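Local structure of probable adhesion protein (Pseudomonas aeruginosa PAO1, 6R3Z) at residues L114-S117 with A118-Q122; K150-R153 with A154-A157. The protein probably serves as the periplasmic solute-binding component of a ferrous iron transport system, also holding nickel or manganese at a histidine-rich site. One frame throughout, in Å; residues are numbered along the deposited sequence. Where two conformers were deposited one is given.

Contact 1: L114-S117 with A118-Q122; sequences LSIS and ASITQ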
loop_
_atom_site.group_PDB
_atom_site.type_symbol
_atom_site.label_atom_id
_atom_site.label_comp_id
_atom_site.label_asym_id
_atom_site.label_seq_id
_atom_site.Cartn_x
_atom_site.Cartn_y
_atom_site.Cartn_z
ATOM N N LEU A 114 -0.729 -0.069 -3.344
ATOM C CA LEU A 114 -1.725 0.990 -3.515
ATOM C C LEU A 114 -2.017 1.224 -5.003
ATOM O O LEU A 114 -1.928 2.331 -5.501
ATOM C CB LEU A 114 -1.369 2.276 -2.749
ATOM C CG LEU A 114 -1.207 2.105 -1.228
ATOM C CD1 LEU A 114 -0.558 3.319 -0.598
ATOM C CD2 LEU A 114 -2.520 1.776 -0.551
ATOM N N SER A 115 -2.295 0.144 -5.714
ATOM C CA SER A 115 -2.625 0.123 -7.138
ATOM C C SER A 115 -3.523 -1.075 -7.321
ATOM O O SER A 115 -3.202 -2.154 -6.811
ATOM C CB SER A 115 -1.375 -0.078 -7.987
ATOM O OG SER A 115 -1.690 -0.550 -9.294
ATOM N N ILE A 116 -4.625 -0.906 -8.061
ATOM C CA ILE A 116 -5.531 -2.026 -8.307
ATOM C C ILE A 116 -4.839 -3.045 -9.224
ATOM O O ILE A 116 -4.870 -4.245 -8.929
ATOM C CB ILE A 116 -6.898 -1.529 -8.864
ATOM C CG1 ILE A 116 -7.689 -0.690 -7.798
ATOM C CG2 ILE A 116 -7.754 -2.712 -9.408
ATOM C CD1 ILE A 116 -8.102 -1.428 -6.509
ATOM N N SER A 117 -4.246 -2.573 -10.352
ATOM C CA SER A 117 -3.568 -3.467 -11.305
ATOM C C SER A 117 -2.383 -4.214 -10.666
ATOM O O SER A 117 -2.273 -5.426 -10.847
ATOM C CB SER A 117 -3.123 -2.706 -12.553
ATOM O OG SER A 117 -2.233 -1.660 -12.207
ATOM N N ALA A 118 -1.529 -3.513 -9.875
ATOM C CA ALA A 118 -0.396 -4.179 -9.222
ATOM C C ALA A 118 -0.907 -5.153 -8.111
ATOM O O ALA A 118 -0.303 -6.201 -7.925
ATOM C CB ALA A 118 0.588 -3.166 -8.637
ATOM N N SER A 119 -2.005 -4.812 -7.400
ATOM C CA SER A 119 -2.591 -5.702 -6.370
ATOM C C SER A 119 -3.056 -7.011 -7.023
ATOM O O SER A 119 -2.788 -8.084 -6.490
ATOM C CB SER A 119 -3.774 -5.043 -5.669
ATOM O OG SER A 119 -3.298 -4.076 -4.750
ATOM N N ILE A 120 -3.710 -6.928 -8.204
ATOM C CA ILE A 120 -4.172 -8.115 -8.921
ATOM C C ILE A 120 -2.956 -9.013 -9.255
ATOM O O ILE A 120 -3.005 -10.226 -9.022
ATOM C CB ILE A 120 -5.012 -7.719 -10.158
ATOM C CG1 ILE A 120 -6.370 -7.085 -9.700
ATOM C CG2 ILE A 120 -5.221 -8.925 -11.104
ATOM C CD1 ILE A 120 -7.176 -6.330 -10.775
ATOM N N THR A 121 -1.867 -8.405 -9.777
ATOM C CA THR A 121 -0.637 -9.118 -10.137
ATOM C C THR A 121 -0.038 -9.815 -8.892
ATOM O O THR A 121 0.325 -10.990 -8.960
ATOM C CB THR A 121 0.350 -8.207 -10.907
ATOM O OG1 THR A 121 -0.273 -7.712 -12.112
ATOM C CG2 THR A 121 1.653 -8.936 -11.257
ATOM N N GLN A 122 0.029 -9.099 -7.771
ATOM C CA GLN A 122 0.561 -9.654 -6.507
ATOM C C GLN A 122 -0.318 -10.804 -6.008
ATOM O O GLN A 122 0.209 -11.850 -5.627
ATOM C CB GLN A 122 0.700 -8.562 -5.444
ATOM C CG GLN A 122 1.766 -7.546 -5.823
ATOM C CD GLN A 122 1.884 -6.460 -4.806
ATOM O OE1 GLN A 122 2.555 -6.628 -3.795
ATOM N NE2 GLN A 122 1.243 -5.326 -5.060
#
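Ser115 caps the N-terminus of helix 116-133, its hydroxyl accepting from Ala118 N three residues on; the contact is thus a helix start with its first turn. The bond from Ala118 N to Ser115 OG is 3.0 Å long and nearly straight (171° at the hydrogen). With chi1 at 160° the hydroxyl swings away from the Ser115 nitrogen and toward the N-H of Ala118, which also leaves OG 3.5 Å from Ala118 CB. Ser115 offers its carbonyl to Ser119 as well: Ser119 N donates to Ser115 O at 3.0 Å, and Ser119 OG donates to Ser115 O at 2.8 Å. Both donors belong to Ser119 and reach the oxygen from opposite faces of its carbonyl plane, gripping it twice. Ser119 OG is bonded further to Tyr19 and Tyr261. On another side of the turn, Ile120 N donates to Ile116 O at 3.0 Å, while Ile120 CD1 packs on Ile116 CG2 at 3.9 Å, the two side chains crossing at a slant. The carboxylate of Glu186 takes the backbone N-H groups of Ile116 and Ser117, bringing negative charge to the positive end of the helix dipole, which probably steadies it. Ile116 and Ile120 face helix 138-160, with Ile116 also touching Met265 and Leu269 of helix 260-277.

Contact 2: K150-R153 with A154-A157; sequences KRLR and ALRA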
loop_
_atom_site.group_PDB
_atom_site.type_symbol
_atom_site.label_atom_id
_atom_site.label_comp_id
_atom_site.label_asym_id
_atom_site.label_seq_id
_atom_site.Cartn_x
_atom_site.Cartn_y
_atom_site.Cartn_z
ATOM N N LYS A 150 -11.655 -10.051 -9.532
ATOM C CA LYS A 150 -12.900 -9.568 -10.142
ATOM C C LYS A 150 -13.493 -8.431 -9.259
ATOM O O LYS A 150 -13.925 -7.399 -9.789
ATOM C CB LYS A 150 -13.899 -10.731 -10.314
ATOM C CG LYS A 150 -15.094 -10.373 -11.178
ATOM C CD LYS A 150 -16.043 -11.551 -11.368
ATOM C CE LYS A 150 -17.296 -11.099 -12.081
ATOM N NZ LYS A 150 -18.358 -12.133 -12.043
ATOM N N ARG A 151 -13.477 -8.621 -7.923
ATOM C CA ARG A 151 -13.976 -7.622 -6.963
ATOM C C ARG A 151 -13.139 -6.343 -7.047
ATOM O O ARG A 151 -13.705 -5.253 -7.030
ATOM C CB ARG A 151 -14.023 -8.167 -5.517
ATOM C CG ARG A 151 -15.157 -9.187 -5.299
ATOM C CD ARG A 151 -15.777 -9.123 -3.897
ATOM N NE ARG A 151 -14.807 -9.081 -2.792
ATOM C CZ ARG A 151 -14.154 -10.133 -2.299
ATOM N NH1 ARG A 151 -14.315 -11.338 -2.838
ATOM N NH2 ARG A 151 -13.327 -9.984 -1.264
ATOM N N LEU A 152 -11.817 -6.475 -7.178
ATOM C CA LEU A 152 -10.930 -5.299 -7.258
ATOM C C LEU A 152 -11.201 -4.479 -8.537
ATOM O O LEU A 152 -11.241 -3.246 -8.473
ATOM C CB LEU A 152 -9.436 -5.661 -7.102
ATOM C CG LEU A 152 -9.026 -6.355 -5.771
ATOM C CD1 LEU A 152 -7.537 -6.716 -5.766
ATOM C CD2 LEU A 152 -9.428 -5.521 -4.532
ATOM N N ARG A 153 -11.406 -5.162 -9.683
ATOM C CA ARG A 153 -11.730 -4.491 -10.950
ATOM C C ARG A 153 -13.074 -3.747 -10.823
ATOM O O ARG A 153 -13.193 -2.608 -11.284
ATOM C CB ARG A 153 -11.775 -5.496 -12.107
ATOM C CG ARG A 153 -10.399 -5.971 -12.560
ATOM C CD ARG A 153 -10.455 -6.724 -13.884
ATOM N NE ARG A 153 -11.205 -7.979 -13.774
ATOM C CZ ARG A 153 -10.673 -9.156 -13.462
ATOM N NH1 ARG A 153 -11.439 -10.233 -13.376
ATOM N NH2 ARG A 153 -9.369 -9.268 -13.244
ATOM N N ALA A 154 -14.057 -4.373 -10.154
ATOM C CA ALA A 154 -15.397 -3.808 -9.944
ATOM C C ALA A 154 -15.341 -2.555 -9.062
ATOM O O ALA A 154 -16.012 -1.575 -9.364
ATOM C CB ALA A 154 -16.341 -4.856 -9.352
ATOM N N LEU A 155 -14.513 -2.586 -8.002
ATOM C CA LEU A 155 -14.265 -1.484 -7.086
ATOM C C LEU A 155 -13.739 -0.293 -7.918
ATOM O O LEU A 155 -14.196 0.837 -7.735
ATOM C CB LEU A 155 -13.168 -1.991 -6.129
ATOM C CG LEU A 155 -12.736 -1.191 -4.949
ATOM C CD1 LEU A 155 -12.093 -2.131 -3.954
ATOM C CD2 LEU A 155 -11.706 -0.128 -5.349
ATOM N N ARG A 156 -12.780 -0.560 -8.826
ATOM C CA ARG A 156 -12.167 0.477 -9.651
ATOM C C ARG A 156 -13.197 1.044 -10.643
ATOM O O ARG A 156 -13.324 2.265 -10.762
ATOM C CB ARG A 156 -10.921 -0.066 -10.365
ATOM C CG ARG A 156 -10.217 1.000 -11.195
ATOM C CD ARG A 156 -8.934 0.505 -11.813
ATOM N NE ARG A 156 -8.321 1.547 -12.642
ATOM C CZ ARG A 156 -8.588 1.737 -13.929
ATOM N NH1 ARG A 156 -9.448 0.944 -14.563
ATOM N NH2 ARG A 156 -7.983 2.710 -14.600
ATOM N N ALA A 157 -13.977 0.149 -11.297
ATOM C CA ALA A 157 -15.026 0.537 -12.240
ATOM C C ALA A 157 -16.073 1.425 -11.545
ATOM O O ALA A 157 -16.462 2.446 -12.115
ATOM C CB ALA A 157 -15.699 -0.707 -12.829
#
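Leu155 and Leu152 meet along one flank of helix 138-160, a local contact within two consecutive turns. From its CB outward, Leu155 begins over the backbone of the preceding turn: CB lies 3.3 Å from Leu152 O and 3.4 Å from Arg151 O. CG then stands anti to the backbone N (chi1 -174°), carrying the branch outward, away from those carbonyl oxygens. At the tip, CD1 comes within 4.4 Å of Leu152 CD2, a light apolar touch, while the other methyl, CD2, goes to Ile116 of helix 116-133. The side chain as a whole also meets Glu262, Ala266 and Leu269 of helix 260-277. Beneath it the helix is regular: Leu155 N donates to Arg151 O at 3.0 Å and Arg156 N to Leu152 O at 3.1 Å. On the outer side, Ala157 N donates to Arg153 O at 2.9 Å, with 162° at the hydrogen.

The arginines radiate from this scaffold. In one of its two modelled conformers Arg153 bends back at chi3, so that Lys150 N sits over one face of its guanidinium, toward the rim; this placement is doubtful. Arg151 points its guanidinium at Glu262 in a salt bridge and also bonds to Asn22, whereas the extended chain of Arg156 reaches the backbone carbonyl of Glu186. Leucines turned to neighbouring helices and charged or small residues on the exposed side make an amphipathic helix, consistent with the long helix that joins the two lobes in solute-binding proteins of this family.

Overall arrangement
Contact 1 precedes contact 2 along the chain: residues 114-122 open helix 116-133, and residues 150-157 lie in helix 138-160, the next helix. Their centres are 11 Å apart and they touch directly. Ile116 CG2 packs on Leu152 O at 3.6 Å, Ile120 CD1 on Arg153 CG at 3.7 Å, and Ile116 CD1 on Leu155 CD2 at 4.0 Å. Helix 260-277 borders both, so three helices meet here. Contact 1 is the more buried, with Ser115 about 14 Å (side chain) from the nickel ion and just after the ligand His111; contact 2 lies at the surface. Helix 116-133 thus starts packed on helix 138-160, from which the chain continues to the second parallel sheet.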